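Local coordinates for protein aromatic amino acid exporter YddG (Starkeya novella, PDB 5I20) that exports amino acids of broad variety, among them L-threonine, L-methionine, L-lysine and L-glutamate, across the bacterial inner membrane, at residues A[9-20]-A[219-230]; A[20-30]-A[209-217]. One frame throughout, in Å; residues are numbered along the deposited sequence.

Contact 1. Residues A[9-20]-A[219-230]. With OLC ((2R)-2,3-dihydroxypropyl (9Z)-octadec-9-enoate), chain G; OLC ((2R)-2,3-dihydroxypropyl (9Z)-octadec-9-enoate), chain J.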
loop_
_atom_site.group_PDB
_atom_site.type_symbol
_atom_site.label_atom_id
_atom_site.label_comp_id
_atom_site.label_asym_id
_atom_site.label_seq_id
_atom_site.Cartn_x
_atom_site.Cartn_y
_atom_site.Cartn_z
ATOM N N ILE A 9 -10.083 2.069 -11.201
ATOM C CA ILE A 9 -9.319 0.824 -11.177
ATOM C C ILE A 9 -8.245 0.859 -10.080
ATOM O O ILE A 9 -8.074 -0.105 -9.334
ATOM C CB ILE A 9 -8.672 0.549 -12.560
ATOM C CG1 ILE A 9 -9.740 0.156 -13.580
ATOM C CG2 ILE A 9 -7.647 -0.560 -12.486
ATOM C CD1 ILE A 9 -9.197 -0.096 -14.974
ATOM N N GLY A 10 -7.537 1.980 -9.969
ATOM C CA GLY A 10 -6.536 2.146 -8.928
ATOM C C GLY A 10 -7.129 2.058 -7.535
ATOM O O GLY A 10 -6.483 1.580 -6.595
ATOM N N PHE A 11 -8.373 2.508 -7.400
ATOM C CA PHE A 11 -9.038 2.508 -6.103
ATOM C C PHE A 11 -9.341 1.091 -5.621
ATOM O O PHE A 11 -9.593 0.875 -4.433
ATOM C CB PHE A 11 -10.327 3.330 -6.155
ATOM C CG PHE A 11 -10.996 3.475 -4.820
ATOM C CD1 PHE A 11 -10.401 4.215 -3.812
ATOM C CD2 PHE A 11 -12.212 2.864 -4.566
ATOM C CE1 PHE A 11 -11.007 4.349 -2.575
ATOM C CE2 PHE A 11 -12.823 2.995 -3.330
ATOM C CZ PHE A 11 -12.218 3.738 -2.335
ATOM N N THR A 12 -9.315 0.126 -6.535
ATOM C CA THR A 12 -9.543 -1.259 -6.149
ATOM C C THR A 12 -8.344 -1.800 -5.364
ATOM O O THR A 12 -8.502 -2.680 -4.517
ATOM C CB THR A 12 -9.831 -2.162 -7.371
ATOM O OG1 THR A 12 -8.720 -2.143 -8.273
ATOM C CG2 THR A 12 -11.084 -1.689 -8.102
ATOM N N ALA A 13 -7.154 -1.265 -5.631
ATOM C CA ALA A 13 -5.968 -1.620 -4.850
ATOM C C ALA A 13 -6.136 -1.177 -3.402
ATOM O O ALA A 13 -5.785 -1.903 -2.470
ATOM C CB ALA A 13 -4.716 -0.995 -5.450
ATOM N N ILE A 14 -6.675 0.025 -3.230
ATOM C CA ILE A 14 -6.949 0.577 -1.910
ATOM C C ILE A 14 -7.991 -0.266 -1.175
ATOM O O ILE A 14 -7.895 -0.469 0.036
ATOM C CB ILE A 14 -7.429 2.036 -2.013
ATOM C CG1 ILE A 14 -6.365 2.881 -2.719
ATOM C CG2 ILE A 14 -7.751 2.600 -0.639
ATOM C CD1 ILE A 14 -6.849 4.256 -3.149
ATOM N N LEU A 15 -8.981 -0.758 -1.914
ATOM C CA LEU A 15 -9.987 -1.649 -1.344
ATOM C C LEU A 15 -9.363 -2.968 -0.895
ATOM O O LEU A 15 -9.665 -3.466 0.185
ATOM C CB LEU A 15 -11.105 -1.918 -2.351
ATOM C CG LEU A 15 -11.993 -0.728 -2.715
ATOM C CD1 LEU A 15 -13.016 -1.123 -3.769
ATOM C CD2 LEU A 15 -12.679 -0.178 -1.474
ATOM N N LEU A 16 -8.485 -3.525 -1.725
ATOM C CA LEU A 16 -7.854 -4.805 -1.417
ATOM C C LEU A 16 -6.864 -4.684 -0.258
ATOM O O LEU A 16 -6.744 -5.597 0.556
ATOM C CB LEU A 16 -7.159 -5.374 -2.660
ATOM C CG LEU A 16 -8.091 -5.939 -3.741
ATOM C CD1 LEU A 16 -7.331 -6.213 -5.027
ATOM C CD2 LEU A 16 -8.786 -7.207 -3.253
ATOM N N TRP A 17 -6.168 -3.554 -0.175
ATOM C CA TRP A 17 -5.224 -3.325 0.918
ATOM C C TRP A 17 -5.949 -3.072 2.238
ATOM O O TRP A 17 -5.363 -3.208 3.310
ATOM C CB TRP A 17 -4.291 -2.159 0.585
ATOM C CG TRP A 17 -3.360 -2.467 -0.549
ATOM C CD1 TRP A 17 -2.881 -3.694 -0.905
ATOM C CD2 TRP A 17 -2.811 -1.534 -1.489
ATOM N NE1 TRP A 17 -2.059 -3.583 -2.001
ATOM C CE2 TRP A 17 -2.003 -2.268 -2.381
ATOM C CE3 TRP A 17 -2.925 -0.150 -1.661
ATOM C CZ2 TRP A 17 -1.311 -1.664 -3.431
ATOM C CZ3 TRP A 17 -2.235 0.447 -2.700
ATOM C CH2 TRP A 17 -1.439 -0.310 -3.573
ATOM N N SER A 18 -7.226 -2.715 2.154
ATOM C CA SER A 18 -8.044 -2.511 3.344
ATOM C C SER A 18 -8.333 -3.828 4.069
ATOM O O SER A 18 -8.665 -3.825 5.256
ATOM C CB SER A 18 -9.365 -1.823 2.979
ATOM O OG SER A 18 -9.142 -0.579 2.335
ATOM N N THR A 19 -8.210 -4.948 3.357
ATOM C CA THR A 19 -8.527 -6.258 3.935
ATOM C C THR A 19 -7.337 -6.910 4.645
ATOM O O THR A 19 -7.466 -8.006 5.189
ATOM C CB THR A 19 -9.043 -7.249 2.860
ATOM O OG1 THR A 19 -7.964 -7.640 1.998
ATOM C CG2 THR A 19 -10.159 -6.628 2.032
ATOM N N LEU A 20 -6.189 -6.236 4.640
ATOM C CA LEU A 20 -4.957 -6.788 5.207
ATOM C C LEU A 20 -5.069 -7.167 6.680
ATOM O O LEU A 20 -4.653 -8.257 7.080
ATOM C CB LEU A 20 -3.808 -5.794 5.034
ATOM C CG LEU A 20 -3.198 -5.718 3.636
ATOM C CD1 LEU A 20 -2.097 -4.671 3.582
ATOM C CD2 LEU A 20 -2.672 -7.081 3.224
ATOM N N GLY A 219 -5.364 -11.510 -3.765
ATOM C CA GLY A 219 -6.009 -10.214 -3.644
ATOM C C GLY A 219 -5.071 -9.035 -3.459
ATOM O O GLY A 219 -4.699 -8.375 -4.430
ATOM N N PRO A 220 -4.687 -8.757 -2.203
ATOM C CA PRO A 220 -3.825 -7.626 -1.834
ATOM C C PRO A 220 -2.450 -7.640 -2.507
ATOM O O PRO A 220 -1.666 -6.711 -2.304
ATOM C CB PRO A 220 -3.680 -7.785 -0.317
ATOM C CG PRO A 220 -4.903 -8.522 0.100
ATOM C CD PRO A 220 -5.171 -9.484 -1.017
ATOM N N VAL A 221 -2.163 -8.678 -3.289
ATOM C CA VAL A 221 -0.915 -8.753 -4.037
ATOM C C VAL A 221 -1.170 -9.066 -5.510
ATOM O O VAL A 221 -0.796 -8.293 -6.394
ATOM C CB VAL A 221 0.036 -9.820 -3.454
ATOM C CG1 VAL A 221 1.250 -9.989 -4.349
ATOM C CG2 VAL A 221 0.461 -9.448 -2.040
ATOM N N GLY A 222 -1.822 -10.196 -5.764
ATOM C CA GLY A 222 -2.031 -10.683 -7.117
ATOM C C GLY A 222 -2.953 -9.853 -7.987
ATOM O O GLY A 222 -3.048 -10.081 -9.190
ATOM N N ILE A 223 -3.643 -8.894 -7.383
ATOM C CA ILE A 223 -4.505 -8.002 -8.145
ATOM C C ILE A 223 -4.188 -6.548 -7.813
ATOM O O ILE A 223 -4.115 -5.701 -8.704
ATOM C CB ILE A 223 -5.997 -8.285 -7.874
ATOM C CG1 ILE A 223 -6.377 -9.678 -8.381
ATOM C CG2 ILE A 223 -6.870 -7.237 -8.544
ATOM C CD1 ILE A 223 -7.810 -10.060 -8.088
ATOM N N ALA A 224 -3.976 -6.277 -6.529
ATOM C CA ALA A 224 -3.787 -4.918 -6.036
ATOM C C ALA A 224 -2.599 -4.199 -6.675
ATOM O O ALA A 224 -2.693 -3.021 -6.996
ATOM C CB ALA A 224 -3.637 -4.930 -4.531
ATOM N N PHE A 225 -1.484 -4.892 -6.865
ATOM C CA PHE A 225 -0.311 -4.237 -7.436
ATOM C C PHE A 225 -0.495 -3.949 -8.921
ATOM O O PHE A 225 0.042 -2.971 -9.440
ATOM C CB PHE A 225 0.947 -5.075 -7.201
ATOM C CG PHE A 225 1.427 -5.040 -5.781
ATOM C CD1 PHE A 225 2.009 -3.894 -5.261
ATOM C CD2 PHE A 225 1.282 -6.143 -4.958
ATOM C CE1 PHE A 225 2.443 -3.853 -3.949
ATOM C CE2 PHE A 225 1.716 -6.109 -3.647
ATOM C CZ PHE A 225 2.297 -4.962 -3.141
ATOM N N TYR A 226 -1.266 -4.787 -9.602
ATOM C CA TYR A 226 -1.525 -4.572 -11.021
ATOM C C TYR A 226 -2.553 -3.465 -11.220
ATOM O O TYR A 226 -2.418 -2.641 -12.123
ATOM C CB TYR A 226 -1.996 -5.865 -11.686
ATOM C CG TYR A 226 -1.041 -7.016 -11.477
ATOM C CD1 TYR A 226 0.003 -7.252 -12.365
ATOM C CD2 TYR A 226 -1.173 -7.860 -10.383
ATOM C CE1 TYR A 226 0.880 -8.301 -12.171
ATOM C CE2 TYR A 226 -0.300 -8.909 -10.181
ATOM C CZ TYR A 226 0.725 -9.124 -11.077
ATOM O OH TYR A 226 1.592 -10.169 -10.874
ATOM N N THR A 227 -3.574 -3.442 -10.371
ATOM C CA THR A 227 -4.622 -2.434 -10.476
ATOM C C THR A 227 -4.109 -1.079 -9.977
ATOM O O THR A 227 -4.619 -0.030 -10.364
ATOM C CB THR A 227 -5.889 -2.860 -9.695
ATOM O OG1 THR A 227 -6.938 -1.914 -9.908
ATOM C CG2 THR A 227 -5.614 -2.937 -8.226
ATOM N N TRP A 228 -3.087 -1.112 -9.127
ATOM C CA TRP A 228 -2.429 0.101 -8.653
ATOM C C TRP A 228 -1.510 0.640 -9.744
ATOM O O TRP A 228 -1.400 1.851 -9.945
ATOM C CB TRP A 228 -1.646 -0.188 -7.370
ATOM C CG TRP A 228 -0.976 0.997 -6.741
ATOM C CD1 TRP A 228 0.365 1.254 -6.704
ATOM C CD2 TRP A 228 -1.611 2.074 -6.039
ATOM N NE1 TRP A 228 0.603 2.425 -6.030
ATOM C CE2 TRP A 228 -0.590 2.949 -5.610
ATOM C CE3 TRP A 228 -2.938 2.386 -5.735
ATOM C CZ2 TRP A 228 -0.859 4.112 -4.895
ATOM C CZ3 TRP A 228 -3.201 3.544 -5.024
ATOM C CH2 TRP A 228 -2.167 4.393 -4.614
ATOM N N ASP A 229 -0.861 -0.277 -10.453
ATOM C CA ASP A 229 -0.002 0.080 -11.575
ATOM C C ASP A 229 -0.802 0.810 -12.651
ATOM O O ASP A 229 -0.333 1.798 -13.221
ATOM C CB ASP A 229 0.669 -1.167 -12.156
ATOM C CG ASP A 229 1.749 -0.833 -13.163
ATOM O OD1 ASP A 229 2.822 -0.348 -12.750
ATOM O OD2 ASP A 229 1.532 -1.069 -14.370
ATOM N N ILE A 230 -2.012 0.327 -12.916
ATOM C CA ILE A 230 -2.892 0.953 -13.899
ATOM C C ILE A 230 -3.284 2.369 -13.474
ATOM O O ILE A 230 -3.226 3.304 -14.273
ATOM C CB ILE A 230 -4.166 0.117 -14.128
ATOM C CG1 ILE A 230 -3.811 -1.207 -14.809
ATOM C CG2 ILE A 230 -5.177 0.893 -14.965
ATOM C CD1 ILE A 230 -5.008 -2.089 -15.106
HETATM C C10 OLC G . 0.940 0.125 0.530
HETATM C C9 OLC G . 0.364 -1.076 -0.135
HETATM C C11 OLC G . 2.280 0.028 1.171
HETATM C C8 OLC G . 1.116 -2.362 -0.135
HETATM C C16 OLC G . 1.249 -0.046 6.119
HETATM C C12 OLC G . 2.363 0.979 2.315
HETATM C C7 OLC G . 0.565 -3.288 0.896
HETATM C C15 OLC G . 2.612 -0.235 5.541
HETATM C C13 OLC G . 3.340 0.465 3.318
HETATM C C6 OLC G . 1.303 -4.585 0.850
HETATM C C14 OLC G . 2.962 0.934 4.681
HETATM C C5 OLC G . 1.923 -4.857 2.178
HETATM C C4 OLC G . 2.306 -6.297 2.276
HETATM C C3 OLC G . 2.738 -6.608 3.670
HETATM C C2 OLC G . 2.921 -8.081 3.817
HETATM C C10 OLC J . -12.030 -5.105 -4.894
HETATM C C9 OLC J . -11.631 -5.063 -6.332
HETATM C C11 OLC J . -12.220 -6.422 -4.221
HETATM C C8 OLC J . -11.329 -6.339 -7.044
HETATM C C7 OLC J . -11.811 -6.253 -8.453
HETATM C C6 OLC J . -10.977 -5.282 -9.219
HETATM C C5 OLC J . -10.566 -5.901 -10.511
HETATM C C4 OLC J . -10.921 -5.003 -11.648
HETATM C C3 OLC J . -10.001 -5.283 -12.787
HETATM C C2 OLC J . -10.623 -4.832 -14.064
HETATM C C1 OLC J . -9.564 -4.652 -15.098
HETATM O O19 OLC J . -9.808 -3.861 -16.195
HETATM O O20 OLC J . -8.463 -5.162 -14.942
#
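Ala13 and Ala224 bring the two backbones closest, their CA atoms 4.1 Å apart, where helix 9-17 meets helix 224-230. The axes of these short helices approach to 7.0 Å and run roughly antiparallel, at 146° between their N-to-C directions. Small residues permit this: Gly10 CA makes a CH...O contact with Thr227 O, and the CB of Ala13 rests on the carbonyl O of Ala224. Ahead of helix 224-230 the chain kinks at Pro220, whose N has no bond to the preceding turn.

Trp17 sits as a knob among Pro220, Ala224, Phe225 and Trp228. With CG beside the backbone N and anti to the carbonyl carbon, its indole turns back toward the start of its own helix and spans from Pro220 to Trp228. NE1 donates to Pro220 O at 3.2 Å; the acceptor lies near the indole plane, but the bond is bent, 135° at the hydrogen. At the other end of the ring, CH2 points into the face of Trp228, 3.4 Å from its CD2, in an edge-to-face pair with planes at 60°. Trp17 also presents its edge to the face of Phe225, with ring centroids 5.9 Å apart. The monoolein of chain G lays C9 over one indole face, 3.5 Å from Trp17 CE2.

Trp228 is itself a knob among Gly10, Ala13, Ile14 and Trp17; its NE1 is hydrogen-bonded to Ser167 OG and its ring stacks on Trp163. Thr227 is another, among Ile9, Gly10, Thr12 and Ala13, its CG2 3.5 Å from Ala13 CB. Leu16 CD1 meets Ile223 CG2, while CD2 touches the monoolein of chain J. Close helix packing through Gly and Ala, with reciprocal knobs-into-holes and an aromatic cluster, here joins transmembrane segments from the two EamA family regions of this DMT-superfamily transporter.

Contact 2. Residues A[20-30]-A[209-217]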
loop_
_atom_site.group_PDB
_atom_site.type_symbol
_atom_site.label_atom_id
_atom_site.label_comp_id
_atom_site.label_asym_id
_atom_site.label_seq_id
_atom_site.Cartn_x
_atom_site.Cartn_y
_atom_site.Cartn_z
ATOM N N LEU A 20 -6.189 -6.236 4.640
ATOM C CA LEU A 20 -4.957 -6.788 5.207
ATOM C C LEU A 20 -5.069 -7.167 6.680
ATOM O O LEU A 20 -4.653 -8.257 7.080
ATOM C CB LEU A 20 -3.808 -5.794 5.034
ATOM C CG LEU A 20 -3.198 -5.718 3.636
ATOM C CD1 LEU A 20 -2.097 -4.671 3.582
ATOM C CD2 LEU A 20 -2.672 -7.081 3.224
ATOM N N ALA A 21 -5.625 -6.264 7.485
ATOM C CA ALA A 21 -5.732 -6.480 8.926
ATOM C C ALA A 21 -6.630 -7.671 9.255
ATOM O O ALA A 21 -6.503 -8.278 10.315
ATOM C CB ALA A 21 -6.251 -5.225 9.610
ATOM N N LEU A 22 -7.533 -8.000 8.339
ATOM C CA LEU A 22 -8.464 -9.104 8.536
ATOM C C LEU A 22 -7.753 -10.452 8.444
ATOM O O LEU A 22 -8.094 -11.392 9.158
ATOM C CB LEU A 22 -9.595 -9.032 7.509
ATOM C CG LEU A 22 -11.031 -9.152 8.024
ATOM C CD1 LEU A 22 -12.015 -9.109 6.863
ATOM C CD2 LEU A 22 -11.225 -10.418 8.844
ATOM N N ALA A 23 -6.759 -10.536 7.563
ATOM C CA ALA A 23 -6.041 -11.786 7.334
ATOM C C ALA A 23 -4.739 -11.852 8.129
ATOM O O ALA A 23 -4.101 -12.903 8.202
ATOM C CB ALA A 23 -5.761 -11.964 5.848
ATOM N N THR A 24 -4.347 -10.726 8.716
ATOM C CA THR A 24 -3.143 -10.658 9.537
ATOM C C THR A 24 -3.276 -11.556 10.763
ATOM O O THR A 24 -2.323 -12.224 11.170
ATOM C CB THR A 24 -2.849 -9.206 9.979
ATOM O OG1 THR A 24 -2.347 -8.460 8.864
ATOM C CG2 THR A 24 -1.821 -9.169 11.102
ATOM N N SER A 25 -4.474 -11.580 11.338
ATOM C CA SER A 25 -4.745 -12.404 12.508
ATOM C C SER A 25 -4.691 -13.893 12.173
ATOM O O SER A 25 -4.350 -14.715 13.024
ATOM C CB SER A 25 -6.110 -12.049 13.101
ATOM N N SER A 26 -5.022 -14.233 10.930
ATOM C CA SER A 26 -5.055 -15.627 10.496
ATOM C C SER A 26 -3.670 -16.149 10.122
ATOM O O SER A 26 -3.483 -17.350 9.931
ATOM C CB SER A 26 -6.004 -15.793 9.308
ATOM O OG SER A 26 -7.318 -15.376 9.633
ATOM N N THR A 27 -2.706 -15.242 10.007
ATOM C CA THR A 27 -1.340 -15.615 9.655
ATOM C C THR A 27 -0.697 -16.415 10.780
ATOM O O THR A 27 -0.075 -17.453 10.543
ATOM C CB THR A 27 -0.484 -14.368 9.340
ATOM O OG1 THR A 27 -0.693 -13.980 7.976
ATOM C CG2 THR A 27 0.995 -14.653 9.548
ATOM N N GLY A 28 -0.863 -15.932 12.005
ATOM C CA GLY A 28 -0.304 -16.595 13.165
ATOM C C GLY A 28 1.109 -16.132 13.457
ATOM O O GLY A 28 1.385 -14.933 13.504
ATOM N N ALA A 29 2.006 -17.091 13.651
ATOM C CA ALA A 29 3.390 -16.786 13.988
ATOM C C ALA A 29 4.291 -16.863 12.762
ATOM O O ALA A 29 5.511 -16.968 12.888
ATOM C CB ALA A 29 3.887 -17.728 15.071
ATOM N N VAL A 30 3.687 -16.815 11.579
ATOM C CA VAL A 30 4.451 -16.847 10.338
ATOM C C VAL A 30 5.169 -15.520 10.116
ATOM O O VAL A 30 4.529 -14.476 9.987
ATOM C CB VAL A 30 3.561 -17.145 9.120
ATOM C CG1 VAL A 30 4.381 -17.076 7.839
ATOM C CG2 VAL A 30 2.891 -18.506 9.269
ATOM N N GLU A 209 -4.267 -21.664 8.185
ATOM C CA GLU A 209 -3.428 -20.492 7.964
ATOM C C GLU A 209 -3.074 -20.359 6.486
ATOM O O GLU A 209 -2.822 -19.260 5.997
ATOM C CB GLU A 209 -2.154 -20.565 8.808
ATOM C CG GLU A 209 -2.389 -20.460 10.306
ATOM C CD GLU A 209 -1.104 -20.555 11.102
ATOM O OE1 GLU A 209 -0.065 -20.925 10.514
ATOM O OE2 GLU A 209 -1.129 -20.259 12.315
ATOM N N TRP A 210 -3.065 -21.486 5.781
ATOM C CA TRP A 210 -2.732 -21.495 4.362
ATOM C C TRP A 210 -3.765 -20.755 3.515
ATOM O O TRP A 210 -3.422 -20.151 2.501
ATOM C CB TRP A 210 -2.583 -22.930 3.856
ATOM C CG TRP A 210 -1.183 -23.447 3.943
ATOM C CD1 TRP A 210 -0.710 -24.395 4.804
ATOM C CD2 TRP A 210 -0.067 -23.039 3.143
ATOM N NE1 TRP A 210 0.630 -24.606 4.586
ATOM C CE2 TRP A 210 1.049 -23.786 3.573
ATOM C CE3 TRP A 210 0.096 -22.117 2.106
ATOM C CZ2 TRP A 210 2.309 -23.638 3.000
ATOM C CZ3 TRP A 210 1.348 -21.972 1.540
ATOM C CH2 TRP A 210 2.438 -22.728 1.988
ATOM N N LEU A 211 -5.025 -20.804 3.932
ATOM C CA LEU A 211 -6.099 -20.177 3.169
ATOM C C LEU A 211 -5.978 -18.655 3.189
ATOM O O LEU A 211 -6.326 -17.982 2.220
ATOM C CB LEU A 211 -7.461 -20.612 3.711
ATOM C CG LEU A 211 -8.674 -20.335 2.821
ATOM C CD1 LEU A 211 -8.354 -20.644 1.365
ATOM C CD2 LEU A 211 -9.866 -21.157 3.287
ATOM N N ALA A 212 -5.477 -18.119 4.297
ATOM C CA ALA A 212 -5.244 -16.686 4.409
ATOM C C ALA A 212 -4.069 -16.277 3.531
ATOM O O ALA A 212 -4.092 -15.223 2.895
ATOM C CB ALA A 212 -4.989 -16.297 5.854
ATOM N N VAL A 213 -3.042 -17.120 3.507
ATOM C CA VAL A 213 -1.869 -16.890 2.674
ATOM C C VAL A 213 -2.268 -16.758 1.208
ATOM O O VAL A 213 -1.842 -15.832 0.519
ATOM C CB VAL A 213 -0.838 -18.024 2.825
ATOM C CG1 VAL A 213 0.311 -17.840 1.848
ATOM C CG2 VAL A 213 -0.323 -18.088 4.255
ATOM N N VAL A 214 -3.100 -17.685 0.742
ATOM C CA VAL A 214 -3.551 -17.677 -0.645
ATOM C C VAL A 214 -4.400 -16.441 -0.943
ATOM O O VAL A 214 -4.278 -15.839 -2.008
ATOM C CB VAL A 214 -4.353 -18.951 -0.977
ATOM C CG1 VAL A 214 -4.822 -18.930 -2.422
ATOM C CG2 VAL A 214 -3.507 -20.184 -0.714
ATOM N N ALA A 215 -5.251 -16.062 0.007
ATOM C CA ALA A 215 -6.101 -14.885 -0.145
ATOM C C ALA A 215 -5.263 -13.621 -0.296
ATOM O O ALA A 215 -5.533 -12.784 -1.158
ATOM C CB ALA A 215 -7.045 -14.753 1.038
ATOM N N LEU A 216 -4.248 -13.493 0.553
ATOM C CA LEU A 216 -3.323 -12.370 0.484
ATOM C C LEU A 216 -2.597 -12.353 -0.857
ATOM O O LEU A 216 -2.410 -11.298 -1.458
ATOM C CB LEU A 216 -2.309 -12.435 1.628
ATOM C CG LEU A 216 -2.816 -12.222 3.056
ATOM C CD1 LEU A 216 -1.675 -12.374 4.052
ATOM C CD2 LEU A 216 -3.469 -10.857 3.195
ATOM N N GLY A 217 -2.196 -13.533 -1.320
ATOM C CA GLY A 217 -1.456 -13.659 -2.562
ATOM C C GLY A 217 -2.261 -13.298 -3.796
ATOM O O GLY A 217 -1.739 -12.688 -4.727
#
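Leu216 and Ala23 form the apolar centre of the contact: CD2 of Leu216 lies 3.7 Å from the CB of Ala23 and also reaches Leu20 CD2, the two leucine side chains crossing at about a right angle. One turn further toward the periplasm, the methyl of Ala212 faces the CB of Ser26 at 3.6 Å. Beyond it, Glu209 lies against the end of helix 20-27. Its CG comes 3.3 Å from the carbonyl O of Ser26, and its CD is equally close to Thr27 O. Both carboxylate oxygens stand 3.5 Å from Thr27 O, an acceptor facing acceptors, so this approach is packing without a bond.

What positions the carboxylate lies elsewhere: OE1 accepts from the backbone N of Val206. The chain is extended beyond CG (chi2 179°), which carries the carboxylate past Thr27 toward Gly28 and Val30. Gly28 leaves helical geometry with positive phi, and its CA is 3.9 Å from Glu209 OE2. Without the carboxylate, as with an alanine here, Val206 N would probably lose this acceptor and a gap would be likely to open beside the carbonyls of Ser26 and Thr27.

Helices 20-27 and 209-217 form a roughly antiparallel pair at the periplasmic side, their axes 8.6 Å apart at the closest with 148° between their directions, and the facing CA atoms of Ala23 and Ala212 are 5.8 Å apart. Helix 32-53 packs against both partners, through Leu35 on Thr27, Val30 and Val213 and through Thr39 on Leu216, while Pro205 in a loop touches Val30 and Val213 at the periplasmic end.

Contact 1 is the buried one, its centre about 8 Å from that of the chain, whereas contact 2, with its centre about 16 Å away from the same point, is partly buried and extends to the periplasmic end. Both draw on helix 209-221, and on the other side helices 3-17 and 20-27 follow one another, with Leu20 shared; the similar angles are consistent with one roughly antiparallel pairing carried past the breaks in both chain segments. The helices lie farther apart in contact 2, and the buried area falls from 713 to 376 Å². Chemistry follows: aromatic rings, an indole hydrogen bond and lipid chains in contact 1, alanine and leucine side chains and a carboxylate in contact 2. Pro220 CD on Ala215 O, at 3.3 Å, joins them directly.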